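Local coordinates for biofilm-associated surface protein (Staphylococcus aureus, PDB 7C7U), which is a calcium-binding, cell wall-anchored surface protein that takes part in biofilm formation, probably through a switch that modulates its assembly into functional amyloid, at residues A[36-41]-A[56-61]; A[233-238]-A[377-382]; A[238-243]-A[318-323]; A[252-257]-A[365-370]. One frame throughout, in Å; residues are numbered along the deposited sequence.

Contact 1 (A[36-41]-A[56-61])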
loop_
_atom_site.group_PDB
_atom_site.type_symbol
_atom_site.label_atom_id
_atom_site.label_comp_id
_atom_site.label_asym_id
_atom_site.label_seq_id
_atom_site.Cartn_x
_atom_site.Cartn_y
_atom_site.Cartn_z
ATOM N N LEU A 36 -21.686 1.892 -5.180
ATOM C CA LEU A 36 -22.023 0.603 -5.781
ATOM C C LEU A 36 -22.080 0.753 -7.295
ATOM O O LEU A 36 -23.001 1.377 -7.823
ATOM C CB LEU A 36 -23.360 0.079 -5.261
ATOM C CG LEU A 36 -23.378 -0.915 -4.100
ATOM C CD1 LEU A 36 -22.750 -0.335 -2.838
ATOM C CD2 LEU A 36 -24.815 -1.431 -3.826
ATOM N N PHE A 37 -21.121 0.151 -7.984
ATOM C CA PHE A 37 -21.079 0.101 -9.436
ATOM C C PHE A 37 -21.869 -1.117 -9.898
ATOM O O PHE A 37 -21.582 -2.241 -9.483
ATOM C CB PHE A 37 -19.615 0.051 -9.889
ATOM C CG PHE A 37 -19.423 -0.005 -11.368
ATOM C CD1 PHE A 37 -19.716 1.086 -12.169
ATOM C CD2 PHE A 37 -18.912 -1.153 -11.956
ATOM C CE1 PHE A 37 -19.523 1.029 -13.549
ATOM C CE2 PHE A 37 -18.697 -1.226 -13.314
ATOM C CZ PHE A 37 -19.010 -0.132 -14.122
ATOM N N ASP A 38 -22.882 -0.892 -10.732
ATOM C CA ASP A 38 -23.880 -1.905 -11.084
ATOM C C ASP A 38 -23.914 -2.055 -12.604
ATOM O O ASP A 38 -24.813 -1.509 -13.268
ATOM C CB ASP A 38 -25.234 -1.475 -10.495
ATOM C CG ASP A 38 -26.368 -2.438 -10.782
ATOM O OD1 ASP A 38 -26.146 -3.544 -11.303
ATOM O OD2 ASP A 38 -27.520 -2.086 -10.442
ATOM N N PRO A 39 -22.971 -2.794 -13.197
ATOM C CA PRO A 39 -22.918 -2.870 -14.661
ATOM C C PRO A 39 -23.782 -3.972 -15.259
ATOM O O PRO A 39 -24.199 -4.924 -14.599
ATOM C CB PRO A 39 -21.432 -3.148 -14.952
ATOM C CG PRO A 39 -20.965 -3.945 -13.761
ATOM C CD PRO A 39 -21.772 -3.400 -12.574
ATOM N N GLY A 40 -24.004 -3.846 -16.563
ATOM C CA GLY A 40 -24.607 -4.933 -17.301
ATOM C C GLY A 40 -23.673 -6.127 -17.401
ATOM O O GLY A 40 -22.454 -6.014 -17.252
ATOM N N LYS A 41 -24.270 -7.296 -17.622
ATOM C CA LYS A 41 -23.502 -8.523 -17.765
ATOM C C LYS A 41 -22.949 -8.655 -19.179
ATOM O O LYS A 41 -23.511 -8.131 -20.139
ATOM C CB LYS A 41 -24.359 -9.746 -17.449
ATOM C CG LYS A 41 -24.911 -9.798 -16.047
ATOM C CD LYS A 41 -25.600 -11.150 -15.796
ATOM C CE LYS A 41 -26.864 -11.324 -16.622
ATOM N NZ LYS A 41 -28.085 -11.010 -15.869
ATOM N N ASP A 56 -25.326 1.374 -13.905
ATOM C CA ASP A 56 -25.799 2.382 -12.973
ATOM C C ASP A 56 -24.763 2.527 -11.875
ATOM O O ASP A 56 -23.961 1.627 -11.634
ATOM C CB ASP A 56 -27.159 2.009 -12.363
ATOM C CG ASP A 56 -28.250 1.873 -13.416
ATOM O OD1 ASP A 56 -28.336 2.735 -14.312
ATOM O OD2 ASP A 56 -28.996 0.885 -13.363
ATOM N N LEU A 57 -24.774 3.673 -11.212
ATOM C CA LEU A 57 -23.896 3.906 -10.076
ATOM C C LEU A 57 -24.766 4.383 -8.921
ATOM O O LEU A 57 -25.460 5.394 -9.053
ATOM C CB LEU A 57 -22.820 4.923 -10.444
ATOM C CG LEU A 57 -21.614 5.088 -9.520
ATOM C CD1 LEU A 57 -20.894 3.763 -9.221
ATOM C CD2 LEU A 57 -20.670 6.080 -10.166
ATOM N N HIS A 58 -24.763 3.646 -7.812
ATOM C CA HIS A 58 -25.594 3.972 -6.661
ATOM C C HIS A 58 -24.734 4.462 -5.507
ATOM O O HIS A 58 -23.621 3.962 -5.290
ATOM C CB HIS A 58 -26.409 2.765 -6.183
ATOM C CG HIS A 58 -27.109 2.009 -7.270
ATOM N ND1 HIS A 58 -28.360 2.354 -7.741
ATOM C CD2 HIS A 58 -26.751 0.889 -7.943
ATOM C CE1 HIS A 58 -28.729 1.499 -8.678
ATOM N NE2 HIS A 58 -27.770 0.597 -8.817
ATOM N N SER A 59 -25.252 5.414 -4.737
ATOM C CA SER A 59 -24.538 5.785 -3.524
ATOM C C SER A 59 -25.491 6.415 -2.516
ATOM O O SER A 59 -26.621 6.793 -2.836
ATOM C CB SER A 59 -23.377 6.739 -3.829
ATOM O OG SER A 59 -22.655 7.031 -2.643
ATOM N N TYR A 60 -25.004 6.513 -1.284
ATOM C CA TYR A 60 -25.666 7.224 -0.200
ATOM C C TYR A 60 -24.803 8.425 0.155
ATOM O O TYR A 60 -23.574 8.300 0.242
ATOM C CB TYR A 60 -25.860 6.325 1.029
ATOM C CG TYR A 60 -27.163 5.556 1.041
ATOM C CD1 TYR A 60 -27.314 4.399 0.285
ATOM C CD2 TYR A 60 -28.247 5.989 1.805
ATOM C CE1 TYR A 60 -28.510 3.686 0.281
ATOM C CE2 TYR A 60 -29.453 5.281 1.818
ATOM C CZ TYR A 60 -29.580 4.130 1.045
ATOM O OH TYR A 60 -30.777 3.421 1.040
ATOM N N MET A 61 -25.433 9.592 0.312
ATOM C CA MET A 61 -24.714 10.808 0.677
ATOM C C MET A 61 -25.514 11.593 1.710
ATOM O O MET A 61 -26.746 11.632 1.660
ATOM C CB MET A 61 -24.414 11.690 -0.543
ATOM C CG MET A 61 -25.629 12.152 -1.315
ATOM S SD MET A 61 -25.214 13.513 -2.433
ATOM C CE MET A 61 -24.259 14.572 -1.346
HETATM O O HOH W 1 -29.533 -1.236 -12.051
#

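Contact 2 (A[233-238]-A[377-382])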
loop_
_atom_site.group_PDB
_atom_site.type_symbol
_atom_site.label_atom_id
_atom_site.label_comp_id
_atom_site.label_asym_id
_atom_site.label_seq_id
_atom_site.Cartn_x
_atom_site.Cartn_y
_atom_site.Cartn_z
ATOM N N GLN A 233 -20.034 -7.363 2.087
ATOM C CA GLN A 233 -21.053 -7.176 1.066
ATOM C C GLN A 233 -22.089 -6.163 1.549
ATOM O O GLN A 233 -22.509 -6.200 2.706
ATOM C CB GLN A 233 -21.729 -8.506 0.731
ATOM C CG GLN A 233 -22.824 -8.395 -0.347
ATOM C CD GLN A 233 -23.367 -9.745 -0.770
ATOM O OE1 GLN A 233 -22.930 -10.781 -0.263
ATOM N NE2 GLN A 233 -24.351 -9.743 -1.675
ATOM N N GLN A 234 -22.472 -5.240 0.672
ATOM C CA GLN A 234 -23.584 -4.331 0.925
ATOM C C GLN A 234 -24.715 -4.674 -0.036
ATOM O O GLN A 234 -24.469 -4.924 -1.220
ATOM C CB GLN A 234 -23.176 -2.867 0.714
ATOM C CG GLN A 234 -21.801 -2.480 1.276
ATOM C CD GLN A 234 -21.805 -2.136 2.763
ATOM O OE1 GLN A 234 -22.852 -1.921 3.361
ATOM N NE2 GLN A 234 -20.616 -2.082 3.360
ATOM N N ILE A 235 -25.945 -4.684 0.468
ATOM C CA ILE A 235 -27.152 -4.840 -0.343
ATOM C C ILE A 235 -28.033 -3.629 -0.056
ATOM O O ILE A 235 -28.608 -3.508 1.035
ATOM C CB ILE A 235 -27.895 -6.139 -0.032
ATOM C CG1 ILE A 235 -26.958 -7.334 -0.150
ATOM C CG2 ILE A 235 -29.098 -6.333 -1.014
ATOM C CD1 ILE A 235 -27.476 -8.583 0.552
ATOM N N MET A 236 -28.116 -2.719 -1.015
ATOM C CA MET A 236 -28.944 -1.543 -0.866
ATOM C C MET A 236 -30.410 -1.921 -1.061
ATOM O O MET A 236 -30.749 -2.754 -1.915
ATOM C CB MET A 236 -28.550 -0.480 -1.884
ATOM C CG MET A 236 -27.140 0.074 -1.707
ATOM S SD MET A 236 -26.859 1.556 -2.704
ATOM C CE MET A 236 -28.525 1.795 -3.349
ATOM N N LYS A 237 -31.273 -1.308 -0.267
ATOM C CA LYS A 237 -32.710 -1.575 -0.309
ATOM C C LYS A 237 -33.427 -0.613 -1.242
ATOM O O LYS A 237 -33.004 0.527 -1.430
ATOM C CB LYS A 237 -33.325 -1.434 1.080
ATOM C CG LYS A 237 -32.913 -2.493 2.092
ATOM C CD LYS A 237 -33.705 -2.269 3.398
ATOM C CE LYS A 237 -33.247 -3.222 4.484
ATOM N NZ LYS A 237 -34.078 -3.057 5.715
ATOM N N ASN A 238 -34.528 -1.089 -1.831
ATOM C CA ASN A 238 -35.468 -0.183 -2.487
ATOM C C ASN A 238 -36.378 0.525 -1.493
ATOM O O ASN A 238 -36.822 1.645 -1.765
ATOM C CB ASN A 238 -36.341 -0.930 -3.494
ATOM C CG ASN A 238 -35.615 -1.209 -4.787
ATOM O OD1 ASN A 238 -34.828 -0.390 -5.249
ATOM N ND2 ASN A 238 -35.868 -2.370 -5.378
ATOM N N ASN A 377 -33.582 -11.443 -5.730
ATOM C CA ASN A 377 -33.293 -10.401 -6.715
ATOM C C ASN A 377 -32.339 -9.351 -6.157
ATOM O O ASN A 377 -32.591 -8.752 -5.103
ATOM C CB ASN A 377 -34.587 -9.721 -7.139
ATOM C CG ASN A 377 -34.503 -9.061 -8.522
ATOM O OD1 ASN A 377 -33.545 -9.231 -9.264
ATOM N ND2 ASN A 377 -35.539 -8.316 -8.866
ATOM N N ASN A 378 -31.241 -9.140 -6.885
ATOM C CA ASN A 378 -30.286 -8.061 -6.659
ATOM C C ASN A 378 -29.482 -8.233 -5.377
ATOM O O ASN A 378 -28.991 -7.251 -4.816
ATOM C CB ASN A 378 -31.007 -6.692 -6.696
ATOM C CG ASN A 378 -31.529 -6.368 -8.091
ATOM O OD1 ASN A 378 -30.924 -6.781 -9.063
ATOM N ND2 ASN A 378 -32.642 -5.652 -8.193
ATOM N N THR A 379 -29.303 -9.464 -4.897
ATOM C CA THR A 379 -28.482 -9.665 -3.715
ATOM C C THR A 379 -27.119 -10.274 -4.046
ATOM O O THR A 379 -26.367 -10.594 -3.129
ATOM C CB THR A 379 -29.193 -10.532 -2.669
ATOM O OG1 THR A 379 -29.356 -11.864 -3.170
ATOM C CG2 THR A 379 -30.585 -9.941 -2.296
ATOM N N LEU A 380 -26.775 -10.409 -5.323
ATOM C CA LEU A 380 -25.483 -10.980 -5.720
ATOM C C LEU A 380 -24.456 -9.858 -5.793
ATOM O O LEU A 380 -24.611 -8.913 -6.585
ATOM C CB LEU A 380 -25.582 -11.699 -7.066
ATOM C CG LEU A 380 -24.247 -12.101 -7.726
ATOM C CD1 LEU A 380 -23.481 -13.029 -6.831
ATOM C CD2 LEU A 380 -24.451 -12.725 -9.106
ATOM N N GLY A 381 -23.407 -9.972 -4.983
ATOM C CA GLY A 381 -22.333 -8.997 -4.983
ATOM C C GLY A 381 -20.996 -9.696 -5.169
ATOM O O GLY A 381 -20.748 -10.755 -4.604
ATOM N N THR A 382 -20.161 -9.108 -5.976
ATOM C CA THR A 382 -18.827 -9.655 -6.158
ATOM C C THR A 382 -17.842 -8.684 -5.552
ATOM O O THR A 382 -18.199 -7.569 -5.182
ATOM C CB THR A 382 -18.505 -9.882 -7.635
ATOM O OG1 THR A 382 -18.642 -8.641 -8.349
ATOM C CG2 THR A 382 -19.433 -10.948 -8.238
#

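Contact 3 (A[238-243]-A[318-323])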
loop_
_atom_site.group_PDB
_atom_site.type_symbol
_atom_site.label_atom_id
_atom_site.label_comp_id
_atom_site.label_asym_id
_atom_site.label_seq_id
_atom_site.Cartn_x
_atom_site.Cartn_y
_atom_site.Cartn_z
ATOM N N ASN A 238 -34.528 -1.089 -1.831
ATOM C CA ASN A 238 -35.468 -0.183 -2.487
ATOM C C ASN A 238 -36.378 0.525 -1.493
ATOM O O ASN A 238 -36.822 1.645 -1.765
ATOM C CB ASN A 238 -36.341 -0.930 -3.494
ATOM C CG ASN A 238 -35.615 -1.209 -4.787
ATOM O OD1 ASN A 238 -34.828 -0.390 -5.249
ATOM N ND2 ASN A 238 -35.868 -2.370 -5.378
ATOM N N GLY A 239 -36.702 -0.119 -0.374
ATOM C CA GLY A 239 -37.607 0.481 0.594
ATOM C C GLY A 239 -37.245 0.162 2.028
ATOM O O GLY A 239 -36.119 0.444 2.484
ATOM N N ILE A 240 -38.181 -0.450 2.752
ATOM C CA ILE A 240 -37.957 -0.710 4.170
ATOM C C ILE A 240 -38.128 -2.193 4.459
ATOM O O ILE A 240 -38.752 -2.575 5.458
ATOM C CB ILE A 240 -38.883 0.149 5.051
ATOM C CG1 ILE A 240 -40.333 0.080 4.537
ATOM C CG2 ILE A 240 -38.356 1.588 5.112
ATOM C CD1 ILE A 240 -41.387 0.482 5.582
ATOM N N PHE A 241 -37.530 -3.022 3.602
ATOM C CA PHE A 241 -37.614 -4.472 3.703
ATOM C C PHE A 241 -37.473 -4.966 5.135
ATOM O O PHE A 241 -36.635 -4.487 5.906
ATOM C CB PHE A 241 -36.526 -5.120 2.835
ATOM C CG PHE A 241 -36.413 -6.598 3.035
ATOM C CD1 PHE A 241 -37.365 -7.457 2.500
ATOM C CD2 PHE A 241 -35.374 -7.128 3.773
ATOM C CE1 PHE A 241 -37.262 -8.823 2.693
ATOM C CE2 PHE A 241 -35.267 -8.495 3.967
ATOM C CZ PHE A 241 -36.214 -9.341 3.424
ATOM N N SER A 242 -38.273 -5.971 5.462
ATOM C CA SER A 242 -38.219 -6.635 6.754
ATOM C C SER A 242 -38.182 -8.137 6.499
ATOM O O SER A 242 -39.059 -8.670 5.801
ATOM C CB SER A 242 -39.433 -6.237 7.605
ATOM O OG SER A 242 -39.208 -6.507 8.966
ATOM N N TYR A 243 -37.148 -8.809 7.027
ATOM C CA TYR A 243 -36.969 -10.250 6.855
ATOM C C TYR A 243 -37.712 -10.991 7.965
ATOM O O TYR A 243 -37.416 -10.800 9.148
ATOM C CB TYR A 243 -35.481 -10.644 6.873
ATOM C CG TYR A 243 -35.286 -12.144 6.731
ATOM C CD1 TYR A 243 -35.229 -12.743 5.468
ATOM C CD2 TYR A 243 -35.184 -12.967 7.845
ATOM C CE1 TYR A 243 -35.055 -14.112 5.322
ATOM C CE2 TYR A 243 -35.030 -14.343 7.707
ATOM C CZ TYR A 243 -34.968 -14.907 6.443
ATOM O OH TYR A 243 -34.805 -16.263 6.292
ATOM N N ALA A 318 -37.514 -3.087 8.687
ATOM C CA ALA A 318 -38.437 -1.955 8.659
ATOM C C ALA A 318 -37.726 -0.610 8.636
ATOM O O ALA A 318 -38.365 0.411 8.858
ATOM C CB ALA A 318 -39.437 -2.001 9.818
ATOM N N LEU A 319 -36.410 -0.586 8.375
ATOM C CA LEU A 319 -35.618 0.610 8.166
ATOM C C LEU A 319 -35.087 0.639 6.737
ATOM O O LEU A 319 -34.932 -0.408 6.114
ATOM C CB LEU A 319 -34.435 0.672 9.141
ATOM C CG LEU A 319 -34.790 0.940 10.610
ATOM C CD1 LEU A 319 -33.644 0.547 11.523
ATOM C CD2 LEU A 319 -35.176 2.401 10.839
ATOM N N PRO A 320 -34.803 1.814 6.178
ATOM C CA PRO A 320 -34.280 1.874 4.809
ATOM C C PRO A 320 -32.784 1.607 4.697
ATOM O O PRO A 320 -32.253 1.653 3.587
ATOM C CB PRO A 320 -34.616 3.312 4.386
ATOM C CG PRO A 320 -34.540 4.090 5.678
ATOM C CD PRO A 320 -35.024 3.154 6.755
ATOM N N GLU A 321 -32.115 1.257 5.791
ATOM C CA GLU A 321 -30.658 1.214 5.809
ATOM C C GLU A 321 -30.112 0.011 5.038
ATOM O O GLU A 321 -30.659 -1.093 5.099
ATOM C CB GLU A 321 -30.159 1.174 7.253
ATOM C CG GLU A 321 -30.768 2.271 8.131
ATOM C CD GLU A 321 -30.380 2.151 9.598
ATOM O OE1 GLU A 321 -30.026 1.036 10.043
ATOM O OE2 GLU A 321 -30.424 3.184 10.305
ATOM N N THR A 322 -28.988 0.231 4.350
ATOM C CA THR A 322 -28.330 -0.815 3.573
ATOM C C THR A 322 -27.968 -2.010 4.452
ATOM O O THR A 322 -27.487 -1.854 5.575
ATOM C CB THR A 322 -27.078 -0.225 2.910
ATOM O OG1 THR A 322 -27.481 0.818 2.010
ATOM C CG2 THR A 322 -26.299 -1.280 2.120
ATOM N N VAL A 323 -28.200 -3.216 3.930
ATOM C CA VAL A 323 -27.822 -4.444 4.624
ATOM C C VAL A 323 -26.327 -4.703 4.408
ATOM O O VAL A 323 -25.843 -4.697 3.273
ATOM C CB VAL A 323 -28.661 -5.625 4.119
ATOM C CG1 VAL A 323 -28.234 -6.935 4.780
ATOM C CG2 VAL A 323 -30.193 -5.354 4.352
HETATM O O HOH W 2 -34.405 1.960 1.213
#

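Contact 4 (A[252-257]-A[365-370])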
loop_
_atom_site.group_PDB
_atom_site.type_symbol
_atom_site.label_atom_id
_atom_site.label_comp_id
_atom_site.label_asym_id
_atom_site.label_seq_id
_atom_site.Cartn_x
_atom_site.Cartn_y
_atom_site.Cartn_z
ATOM N N ALA A 252 -30.918 -18.626 2.645
ATOM C CA ALA A 252 -29.529 -18.962 2.944
ATOM C C ALA A 252 -28.601 -17.883 2.408
ATOM O O ALA A 252 -28.870 -17.282 1.367
ATOM C CB ALA A 252 -29.143 -20.318 2.339
ATOM N N TYR A 253 -27.484 -17.657 3.119
ATOM C CA TYR A 253 -26.408 -16.823 2.616
ATOM C C TYR A 253 -25.327 -17.716 2.012
ATOM O O TYR A 253 -24.901 -18.695 2.637
ATOM C CB TYR A 253 -25.808 -15.949 3.722
ATOM C CG TYR A 253 -24.769 -14.997 3.191
ATOM C CD1 TYR A 253 -25.118 -14.013 2.274
ATOM C CD2 TYR A 253 -23.424 -15.082 3.601
ATOM C CE1 TYR A 253 -24.182 -13.155 1.762
ATOM C CE2 TYR A 253 -22.491 -14.232 3.090
ATOM C CZ TYR A 253 -22.864 -13.263 2.192
ATOM O OH TYR A 253 -21.916 -12.408 1.706
ATOM N N ASN A 254 -24.871 -17.355 0.816
ATOM C CA ASN A 254 -23.950 -18.152 0.014
ATOM C C ASN A 254 -22.725 -17.310 -0.305
ATOM O O ASN A 254 -22.843 -16.109 -0.562
ATOM C CB ASN A 254 -24.630 -18.612 -1.293
ATOM C CG ASN A 254 -25.956 -19.300 -1.046
ATOM O OD1 ASN A 254 -26.034 -20.527 -1.007
ATOM N ND2 ASN A 254 -27.013 -18.504 -0.845
ATOM N N TYR A 255 -21.544 -17.925 -0.300
ATOM C CA TYR A 255 -20.314 -17.155 -0.440
ATOM C C TYR A 255 -19.297 -17.970 -1.234
ATOM O O TYR A 255 -19.291 -19.202 -1.194
ATOM C CB TYR A 255 -19.766 -16.723 0.957
ATOM C CG TYR A 255 -19.821 -17.845 1.964
ATOM C CD1 TYR A 255 -18.743 -18.716 2.113
ATOM C CD2 TYR A 255 -20.969 -18.080 2.710
ATOM C CE1 TYR A 255 -18.803 -19.775 3.008
ATOM C CE2 TYR A 255 -21.051 -19.136 3.599
ATOM C CZ TYR A 255 -19.968 -19.989 3.740
ATOM O OH TYR A 255 -20.044 -21.048 4.621
ATOM N N GLN A 256 -18.479 -17.268 -2.014
ATOM C CA GLN A 256 -17.432 -17.881 -2.826
ATOM C C GLN A 256 -16.110 -17.221 -2.460
ATOM O O GLN A 256 -15.965 -16.001 -2.589
ATOM C CB GLN A 256 -17.734 -17.727 -4.324
ATOM C CG GLN A 256 -19.116 -18.326 -4.748
ATOM C CD GLN A 256 -19.291 -18.446 -6.270
ATOM O OE1 GLN A 256 -18.638 -17.741 -7.038
ATOM N NE2 GLN A 256 -20.199 -19.332 -6.707
ATOM N N ILE A 257 -15.149 -18.015 -1.989
ATOM C CA ILE A 257 -13.825 -17.510 -1.606
ATOM C C ILE A 257 -12.828 -17.984 -2.658
ATOM O O ILE A 257 -12.793 -19.172 -2.990
ATOM C CB ILE A 257 -13.425 -17.982 -0.194
ATOM C CG1 ILE A 257 -14.555 -17.744 0.812
ATOM C CG2 ILE A 257 -12.103 -17.305 0.307
ATOM C CD1 ILE A 257 -14.902 -16.264 1.024
ATOM N N ALA A 365 -17.565 -13.701 -4.146
ATOM C CA ALA A 365 -18.989 -13.453 -4.420
ATOM C C ALA A 365 -19.828 -13.827 -3.204
ATOM O O ALA A 365 -19.456 -14.702 -2.410
ATOM C CB ALA A 365 -19.487 -14.216 -5.665
ATOM N N GLY A 366 -20.987 -13.170 -3.084
ATOM C CA GLY A 366 -21.943 -13.470 -2.033
ATOM C C GLY A 366 -23.342 -13.187 -2.555
ATOM O O GLY A 366 -23.527 -12.336 -3.425
ATOM N N TYR A 367 -24.315 -13.936 -2.057
ATOM C CA TYR A 367 -25.702 -13.785 -2.515
ATOM C C TYR A 367 -26.620 -14.533 -1.563
ATOM O O TYR A 367 -26.199 -15.450 -0.853
ATOM C CB TYR A 367 -25.899 -14.284 -3.968
ATOM C CG TYR A 367 -25.483 -15.724 -4.212
ATOM C CD1 TYR A 367 -24.135 -16.058 -4.453
ATOM C CD2 TYR A 367 -26.417 -16.747 -4.214
ATOM C CE1 TYR A 367 -23.763 -17.372 -4.680
ATOM C CE2 TYR A 367 -26.050 -18.063 -4.432
ATOM C CZ TYR A 367 -24.719 -18.365 -4.674
ATOM O OH TYR A 367 -24.357 -19.675 -4.879
ATOM N N LEU A 368 -27.889 -14.114 -1.550
ATOM C CA LEU A 368 -28.944 -14.766 -0.794
ATOM C C LEU A 368 -29.782 -15.622 -1.739
ATOM O O LEU A 368 -30.023 -15.251 -2.890
ATOM C CB LEU A 368 -29.853 -13.729 -0.096
ATOM C CG LEU A 368 -29.177 -12.970 1.057
ATOM C CD1 LEU A 368 -29.875 -11.647 1.370
ATOM C CD2 LEU A 368 -29.172 -13.890 2.272
ATOM N N THR A 369 -30.261 -16.751 -1.226
ATOM C CA THR A 369 -31.144 -17.630 -1.984
ATOM C C THR A 369 -32.363 -17.955 -1.142
ATOM O O THR A 369 -32.301 -17.957 0.087
ATOM C CB THR A 369 -30.481 -18.964 -2.383
ATOM O OG1 THR A 369 -29.877 -19.554 -1.219
ATOM C CG2 THR A 369 -29.448 -18.768 -3.504
ATOM N N ASP A 370 -33.484 -18.241 -1.808
ATOM C CA ASP A 370 -34.641 -18.672 -1.039
ATOM C C ASP A 370 -34.479 -20.148 -0.676
ATOM O O ASP A 370 -33.478 -20.793 -1.019
ATOM C CB ASP A 370 -35.947 -18.381 -1.800
ATOM C CG ASP A 370 -36.122 -19.202 -3.077
ATOM O OD1 ASP A 370 -35.433 -20.217 -3.273
ATOM O OD2 ASP A 370 -37.007 -18.824 -3.898
HETATM O O HOH W 3 -28.001 -22.360 -1.535
HETATM O O HOH W 4 -22.017 -20.796 -4.793
#

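Contact 1 (A[36-41]-A[56-61])
Asp-56 meets Asp-38 as a hydrogen-bonded pair of an antiparallel beta ladder, in which strand 36-39 lies against the middle of strand 52-61 with their axes 4.8 Å apart. The two backbones exchange bonds here, and on the same face a water gives one proton to Asp-56 OD2 and the other to Asp-38 OD2, oxygens 4.4 Å apart, and so probably eases the repulsion of two carboxylates. Leu-57 faces Phe-37 across a non-hydrogen-bonded pair. With CG anti to the backbone N (chi1 -167°), its CD1 is carried to the edge of the phenyl ring and lies 4.0 Å from Phe-37 CB, an apolar contact that suits this buried face, where His-165 also meets the ring edge-to-face. His-58 then pairs with Leu-36, its N bonding to Leu-36 O at 2.9 Å, while Met-236 of strand 228-237 packs on both side chains. Imidazole suits this place because it can be gripped at both nitrogens: Thr-136 OG1 holds ND1, and Asp-38 reaches diagonally over the ladder to the other. His-58 NE2 gives its proton to Asp-38 OD2 at 3.1 Å, almost in the ring plane, on the lone pair turned away from OD1.

Contact 2 (A[233-238]-A[377-382])
This is a side-chain contact between two different sheets: Gln-233 and Ile-235, on strand 228-237 of the five-stranded antiparallel sheet, reach across to the loop that leads into strand 381-388 at the border of the four-stranded one. No backbone-to-backbone hydrogen bond joins the two segments. Gln-233 spans the gap because its chain is fully extended, with CG anti to the backbone N (chi1 -180°), and its NE2 comes within 2.6 Å of Thr-379 O; the angle at the hydrogen is poor, so the bond is weak despite the short distance. A long amide suits a buried seam, since it can serve several polar groups at once: OE1 accepts a hydrogen bond from Tyr-253 OH, and NE2 also meets Ser-213 OG. Gly-381 N, another donor, merely lies close to NE2, and Gly-381 has no CB to crowd the amide. Ile-235 adds the apolar half. Its CG2 branch lies 4.1 Å from the methyl CG2 of Thr-379, and its CD1 equally near Thr-379 CB, while Thr-379 OG1 bonds back to Ile-376 O. Phe-210 of strand 210-220 touches both residues, and Leu-368 of strand 359-369 packs on Ile-235, closing the seam between the sheets.

Contact 3 (A[238-243]-A[318-323])
Ala-318 and Phe-241 supply a direct hydrogen bond between two irregular loops at the protein surface, one following strand 228-237 and the other leading into strand 323-331. Ala-318 N donates to Phe-241 O at 3.2 Å, approaching well above the carbonyl plane and away from either lone pair. Weaker CA-H...O contacts lie beside it: Ala-318 CA lies 3.3 Å from Ile-240 O, and Pro-320 CA is equally near Gly-239 O. Gly-239 and Ala-318 suit such close passage, because their lack of bulk lets the backbones approach. A water adds to this, lying 2.6 Å from Gly-239 O and further from Pro-320 O. Apolar contact comes from Ile-240, whose CG2 is placed beside the backbone N (chi1 48° sends CG1 between N and the carbonyl carbon) and lies against the proline ring, 4.0 Å from Pro-320 CD. Lys-237, outside both loops, also ties them together: its NZ bonds to Phe-241 O and to Leu-319 O. Several carbonyl oxygens gather here with few N-H groups to answer them, so the contact relies on CA-H donors, water and the lysine ammonium, which probably offsets the negative ends of their dipoles.

Contact 4 (A[252-257]-A[365-370])
Asn-254 and Tyr-367 pack closely in this antiparallel ladder, whose strands run at 169° to one another. The CB of Asn-254 sits over one face of the Tyr-367 ring, 3.5 Å from its centroid, in a CH-pi contact; the side-chain amide lies almost parallel to the ring, the planes 8° apart. Placed beside the backbone N (chi1 -52°), that amide turns its ND2 to two acceptors, Tyr-367 O at 3.2 Å and Thr-369 OG1 at 3.1 Å. Tyr-367 O is thus held twice, since Asn-254 N also bonds to it at 2.9 Å. Asparagine suits the place by offering a CB methylene for the ring face and an amide with two N-H bonds for the neighbouring strand. The opposite, buried face is close-packed too: Leu-368 CD2 meets the edge of the Tyr-253 ring, and the lack of a side chain on Gly-366 makes room for the phenol.

The looser side lies at the outer, water-bearing ends of Asn-254, Gln-256 and Tyr-367. One water gives a proton to Asn-254 OD1, which also bonds Thr-303; another accepts from Gln-256 NE2 and lies 2.6 Å from Tyr-367 OH. Asp-194 of helix 193-199 takes a second bond from Gln-256. Regular hydrogen-bonded and non-hydrogen-bonded pairs, mainly apolar on the buried face and more polar on the other, are typical of the two central strands of an antiparallel sheet packed against a second sheet.

From the N terminus, contact 1 closes first: a short connection that contains helix 45-48 joins strand 36-39 to strand 52-61 in the N-terminal mixed sheet. Everything else follows it in the chain. Contact 2 then spans the long excursion from 233-238 to 377-382, and both contact 3 and contact 4 fall within that excursion. These two cross, because 252-257 comes before 318-323 while its partner 365-370 comes after. Contact 3 ties loops at the ends of two adjacent inner strands of the five-stranded sheet, contact 4 pairs inner strands of the four-stranded sheet, and contact 2 bridges those sheets, sharing Asn-238 with contact 3. Met-236 packs against contact 1, linking this part to the N-terminal sheet.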